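Local coordinates for PCF11 protein (Saccharomyces cerevisiae, PDB 1SZ9) that probably binds the carboxy-terminal domain of RNA polymerase II through its CTD-interacting domain, linking transcription to 3'-end processing of mRNA, at residues I8-L19 / C40-R51. Residues are numbered along the deposited sequence; the frame is centred on the assembly and turned at random.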
loop_
_atom_site.group_PDB
_atom_site.type_symbol
_atom_site.label_atom_id
_atom_site.label_comp_id
_atom_site.label_asym_id
_atom_site.label_seq_id
_atom_site.Cartn_x
_atom_site.Cartn_y
_atom_site.Cartn_z
ATOM N N ILE A 8 -4.230 17.638 -10.528
ATOM C CA ILE A 8 -4.662 16.324 -10.075
ATOM C C ILE A 8 -3.701 15.739 -9.029
ATOM O O ILE A 8 -4.132 15.204 -8.012
ATOM C CB ILE A 8 -4.797 15.347 -11.262
ATOM C CG1 ILE A 8 -5.797 15.920 -12.274
ATOM C CG2 ILE A 8 -5.288 13.968 -10.762
ATOM C CD1 ILE A 8 -5.836 15.184 -13.605
ATOM N N VAL A 9 -2.404 15.853 -9.277
ATOM C CA VAL A 9 -1.424 15.323 -8.342
ATOM C C VAL A 9 -1.470 16.058 -7.003
ATOM O O VAL A 9 -1.406 15.425 -5.947
ATOM C CB VAL A 9 0.009 15.375 -8.941
ATOM C CG1 VAL A 9 1.055 15.056 -7.873
ATOM C CG2 VAL A 9 0.128 14.365 -10.082
ATOM N N LYS A 10 -1.599 17.386 -7.037
ATOM C CA LYS A 10 -1.655 18.157 -5.794
ATOM C C LYS A 10 -2.912 17.806 -5.014
ATOM O O LYS A 10 -2.911 17.759 -3.790
ATOM C CB LYS A 10 -1.631 19.660 -6.077
ATOM C CG LYS A 10 -0.252 20.193 -6.392
ATOM C CD LYS A 10 -0.278 21.693 -6.631
ATOM C CE LYS A 10 1.126 22.237 -6.840
ATOM N NZ LYS A 10 1.089 23.707 -7.104
ATOM N N ASP A 11 -3.987 17.561 -5.744
ATOM C CA ASP A 11 -5.254 17.204 -5.139
ATOM C C ASP A 11 -5.104 15.827 -4.473
ATOM O O ASP A 11 -5.625 15.606 -3.372
ATOM C CB ASP A 11 -6.334 17.199 -6.233
ATOM C CG ASP A 11 -7.711 16.800 -5.721
ATOM O OD1 ASP A 11 -8.192 17.365 -4.712
ATOM O OD2 ASP A 11 -8.332 15.919 -6.354
ATOM N N PHE A 12 -4.378 14.916 -5.128
ATOM C CA PHE A 12 -4.161 13.562 -4.578
ATOM C C PHE A 12 -3.375 13.701 -3.275
ATOM O O PHE A 12 -3.759 13.136 -2.248
ATOM C CB PHE A 12 -3.363 12.680 -5.565
ATOM C CG PHE A 12 -3.326 11.211 -5.199
ATOM C CD1 PHE A 12 -4.342 10.342 -5.603
ATOM C CD2 PHE A 12 -2.263 10.691 -4.467
ATOM C CE1 PHE A 12 -4.296 8.972 -5.290
ATOM C CE2 PHE A 12 -2.214 9.315 -4.145
ATOM C CZ PHE A 12 -3.237 8.464 -4.565
ATOM N N ASN A 13 -2.284 14.462 -3.319
ATOM C CA ASN A 13 -1.448 14.665 -2.128
ATOM C C ASN A 13 -2.224 15.311 -0.984
ATOM O O ASN A 13 -2.110 14.905 0.167
ATOM C CB ASN A 13 -0.236 15.554 -2.443
ATOM C CG ASN A 13 0.882 14.804 -3.145
ATOM O OD1 ASN A 13 1.433 13.848 -2.610
ATOM N ND2 ASN A 13 1.230 15.245 -4.345
ATOM N N SER A 14 -3.011 16.327 -1.314
ATOM C CA SER A 14 -3.793 17.055 -0.322
ATOM C C SER A 14 -4.749 16.137 0.436
ATOM O O SER A 14 -4.896 16.221 1.661
ATOM C CB SER A 14 -4.562 18.177 -1.029
ATOM O OG SER A 14 -5.489 18.797 -0.162
ATOM N N ILE A 15 -5.417 15.266 -0.304
ATOM C CA ILE A 15 -6.338 14.325 0.296
ATOM C C ILE A 15 -5.552 13.308 1.145
ATOM O O ILE A 15 -5.923 12.997 2.276
ATOM C CB ILE A 15 -7.144 13.612 -0.806
ATOM C CG1 ILE A 15 -8.064 14.636 -1.486
ATOM C CG2 ILE A 15 -7.925 12.438 -0.220
ATOM C CD1 ILE A 15 -8.786 14.113 -2.716
ATOM N N LEU A 16 -4.449 12.813 0.599
ATOM C CA LEU A 16 -3.633 11.836 1.300
ATOM C C LEU A 16 -3.188 12.360 2.676
ATOM O O LEU A 16 -3.119 11.601 3.649
ATOM C CB LEU A 16 -2.430 11.492 0.425
ATOM C CG LEU A 16 -1.483 10.337 0.747
ATOM C CD1 LEU A 16 -2.221 9.051 1.130
ATOM C CD2 LEU A 16 -0.632 10.115 -0.502
ATOM N N GLU A 17 -2.899 13.660 2.750
ATOM C CA GLU A 17 -2.470 14.284 4.005
ATOM C C GLU A 17 -3.558 14.188 5.067
ATOM O O GLU A 17 -3.284 14.289 6.250
ATOM C CB GLU A 17 -2.121 15.761 3.791
ATOM C CG GLU A 17 -0.911 15.991 2.925
ATOM C CD GLU A 17 0.364 15.487 3.558
ATOM O OE1 GLU A 17 0.591 15.790 4.750
ATOM O OE2 GLU A 17 1.144 14.795 2.860
ATOM N N GLU A 18 -4.794 13.992 4.637
ATOM C CA GLU A 18 -5.895 13.881 5.580
ATOM C C GLU A 18 -6.079 12.446 6.105
ATOM O O GLU A 18 -6.910 12.212 6.981
ATOM C CB GLU A 18 -7.192 14.358 4.923
ATOM C CG GLU A 18 -7.285 15.863 4.688
ATOM C CD GLU A 18 -7.173 16.651 5.976
ATOM O OE1 GLU A 18 -7.896 16.325 6.944
ATOM O OE2 GLU A 18 -6.358 17.594 6.024
ATOM N N LEU A 19 -5.303 11.503 5.574
ATOM C CA LEU A 19 -5.414 10.085 5.976
ATOM C C LEU A 19 -4.703 9.815 7.300
ATOM O O LEU A 19 -3.652 9.163 7.336
ATOM C CB LEU A 19 -4.803 9.175 4.918
ATOM C CG LEU A 19 -5.654 8.082 4.272
ATOM C CD1 LEU A 19 -4.707 7.040 3.705
ATOM C CD2 LEU A 19 -6.643 7.453 5.251
ATOM N N CYS A 40 -1.387 9.439 -14.385
ATOM C CA CYS A 40 -0.616 10.010 -13.268
ATOM C C CYS A 40 -0.187 8.943 -12.269
ATOM O O CYS A 40 0.272 9.265 -11.170
ATOM C CB CYS A 40 -1.450 11.046 -12.498
ATOM S SG CYS A 40 -1.938 12.521 -13.416
ATOM N N ALA A 41 -0.362 7.680 -12.646
ATOM C CA ALA A 41 -0.036 6.561 -11.775
ATOM C C ALA A 41 1.298 6.665 -11.025
ATOM O O ALA A 41 1.346 6.518 -9.803
ATOM C CB ALA A 41 -0.092 5.257 -12.572
ATOM N N GLN A 42 2.390 6.908 -11.730
ATOM C CA GLN A 42 3.662 6.987 -11.022
ATOM C C GLN A 42 3.684 8.089 -9.948
ATOM O O GLN A 42 4.339 7.936 -8.905
ATOM C CB GLN A 42 4.819 7.159 -12.008
ATOM C CG GLN A 42 6.170 7.289 -11.314
ATOM C CD GLN A 42 7.337 6.930 -12.212
ATOM O OE1 GLN A 42 7.273 7.089 -13.436
ATOM N NE2 GLN A 42 8.427 6.451 -11.601
ATOM N N TYR A 43 2.958 9.183 -10.184
ATOM C CA TYR A 43 2.900 10.270 -9.211
ATOM C C TYR A 43 2.161 9.808 -7.975
ATOM O O TYR A 43 2.579 10.095 -6.861
ATOM C CB TYR A 43 2.207 11.500 -9.796
ATOM C CG TYR A 43 3.027 12.149 -10.880
ATOM C CD1 TYR A 43 4.313 12.617 -10.610
ATOM C CD2 TYR A 43 2.550 12.247 -12.185
ATOM C CE1 TYR A 43 5.103 13.155 -11.604
ATOM C CE2 TYR A 43 3.338 12.789 -13.196
ATOM C CZ TYR A 43 4.611 13.237 -12.896
ATOM O OH TYR A 43 5.406 13.752 -13.887
ATOM N N PHE A 44 1.065 9.085 -8.179
ATOM C CA PHE A 44 0.281 8.568 -7.059
ATOM C C PHE A 44 1.101 7.525 -6.287
ATOM O O PHE A 44 1.080 7.493 -5.063
ATOM C CB PHE A 44 -1.031 7.956 -7.563
ATOM C CG PHE A 44 -1.920 8.934 -8.285
ATOM C CD1 PHE A 44 -1.789 10.303 -8.078
ATOM C CD2 PHE A 44 -2.920 8.484 -9.145
ATOM C CE1 PHE A 44 -2.643 11.218 -8.716
ATOM C CE2 PHE A 44 -3.780 9.387 -9.787
ATOM C CZ PHE A 44 -3.636 10.760 -9.567
ATOM N N VAL A 45 1.837 6.677 -6.998
ATOM C CA VAL A 45 2.657 5.683 -6.309
ATOM C C VAL A 45 3.705 6.354 -5.420
ATOM O O VAL A 45 3.870 5.997 -4.250
ATOM C CB VAL A 45 3.349 4.738 -7.315
ATOM C CG1 VAL A 45 4.394 3.868 -6.601
ATOM C CG2 VAL A 45 2.298 3.844 -7.962
ATOM N N ASP A 46 4.409 7.346 -5.958
ATOM C CA ASP A 46 5.435 8.014 -5.165
ATOM C C ASP A 46 4.854 8.766 -3.987
ATOM O O ASP A 46 5.446 8.803 -2.920
ATOM C CB ASP A 46 6.265 8.954 -6.030
ATOM C CG ASP A 46 7.190 8.200 -6.968
ATOM O OD1 ASP A 46 7.551 7.033 -6.657
ATOM O OD2 ASP A 46 7.565 8.781 -8.004
ATOM N N ALA A 47 3.682 9.352 -4.176
ATOM C CA ALA A 47 3.022 10.073 -3.098
ATOM C C ALA A 47 2.686 9.095 -1.950
ATOM O O ALA A 47 2.920 9.391 -0.782
ATOM C CB ALA A 47 1.753 10.722 -3.620
ATOM N N ILE A 48 2.146 7.925 -2.287
ATOM C CA ILE A 48 1.799 6.953 -1.262
ATOM C C ILE A 48 3.035 6.360 -0.584
ATOM O O ILE A 48 3.058 6.240 0.632
ATOM C CB ILE A 48 0.899 5.835 -1.848
ATOM C CG1 ILE A 48 -0.484 6.418 -2.136
ATOM C CG2 ILE A 48 0.725 4.677 -0.849
ATOM C CD1 ILE A 48 -1.407 5.464 -2.812
ATOM N N GLU A 49 4.057 5.997 -1.357
ATOM C CA GLU A 49 5.274 5.429 -0.766
ATOM C C GLU A 49 5.958 6.470 0.112
ATOM O O GLU A 49 6.477 6.144 1.183
ATOM C CB GLU A 49 6.249 4.930 -1.842
ATOM C CG GLU A 49 5.656 3.842 -2.745
ATOM C CD GLU A 49 6.705 3.029 -3.496
ATOM O OE1 GLU A 49 7.826 3.531 -3.698
ATOM O OE2 GLU A 49 6.407 1.879 -3.898
ATOM N N SER A 50 5.941 7.721 -0.344
ATOM C CA SER A 50 6.536 8.814 0.416
ATOM C C SER A 50 5.801 8.957 1.750
ATOM O O SER A 50 6.438 9.048 2.805
ATOM C CB SER A 50 6.468 10.126 -0.390
ATOM O OG SER A 50 6.929 11.213 0.387
ATOM N N ARG A 51 4.464 8.970 1.712
ATOM C CA ARG A 51 3.687 9.072 2.953
ATOM C C ARG A 51 4.000 7.904 3.901
ATOM O O ARG A 51 4.231 8.106 5.094
ATOM C CB ARG A 51 2.164 9.131 2.679
ATOM C CG ARG A 51 1.338 8.729 3.909
ATOM C CD ARG A 51 0.141 9.610 4.291
ATOM N NE ARG A 51 0.535 10.914 4.799
ATOM C CZ ARG A 51 0.053 11.500 5.895
ATOM N NH1 ARG A 51 -0.871 10.917 6.660
ATOM N NH2 ARG A 51 0.506 12.701 6.225
HETATM O O HOH W 1 -0.997 14.170 7.731
HETATM O O HOH W 2 -1.532 7.927 6.210
#
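Cys40, the N-cap of helix 41-54, lies with its SG 4.3 Å from CG2 of Val9. The same methyl packs on Tyr43, coming within 3.6 Å of CB. Phe44 lies in an offset stack with Phe12, ring centroids 4.1 Å apart and planes at 16°, while CG2 of Ile8 meets the edge of the Phe44 ring at CZ. Phe12 holds CG anti to its own N (chi1 -169°), which carries the ring across to Phe44 and brings its face over CB of Phe44, a CH-pi contact. Segments 8-16 and 41-51 run in the same direction at a shallow angle, on the first and third helices of the all-helical, ARM-repeat-like CID fold; helix 24-36, between them in sequence, touches Phe12 through Leu30. Cutting Phe12 back to alanine is likely to leave one face of Phe44 without its stacking partner and open a gap beside Ile48. Ala47 sets CB 3.3 Å from OD1 of Asn13, and Ile48 brings CD1 to the ring edge at Phe12 CZ. Both also meet CD2 of Leu16. Arg51, bent at chi2 and chi3, runs alongside Leu16, whose O lies over one guanidinium face, to a weak, long salt bridge between NH2 and Glu17 OE1 (3.4 Å), planes 80° apart; waters link NH2 to Glu17 O and NH1 to Leu19 O.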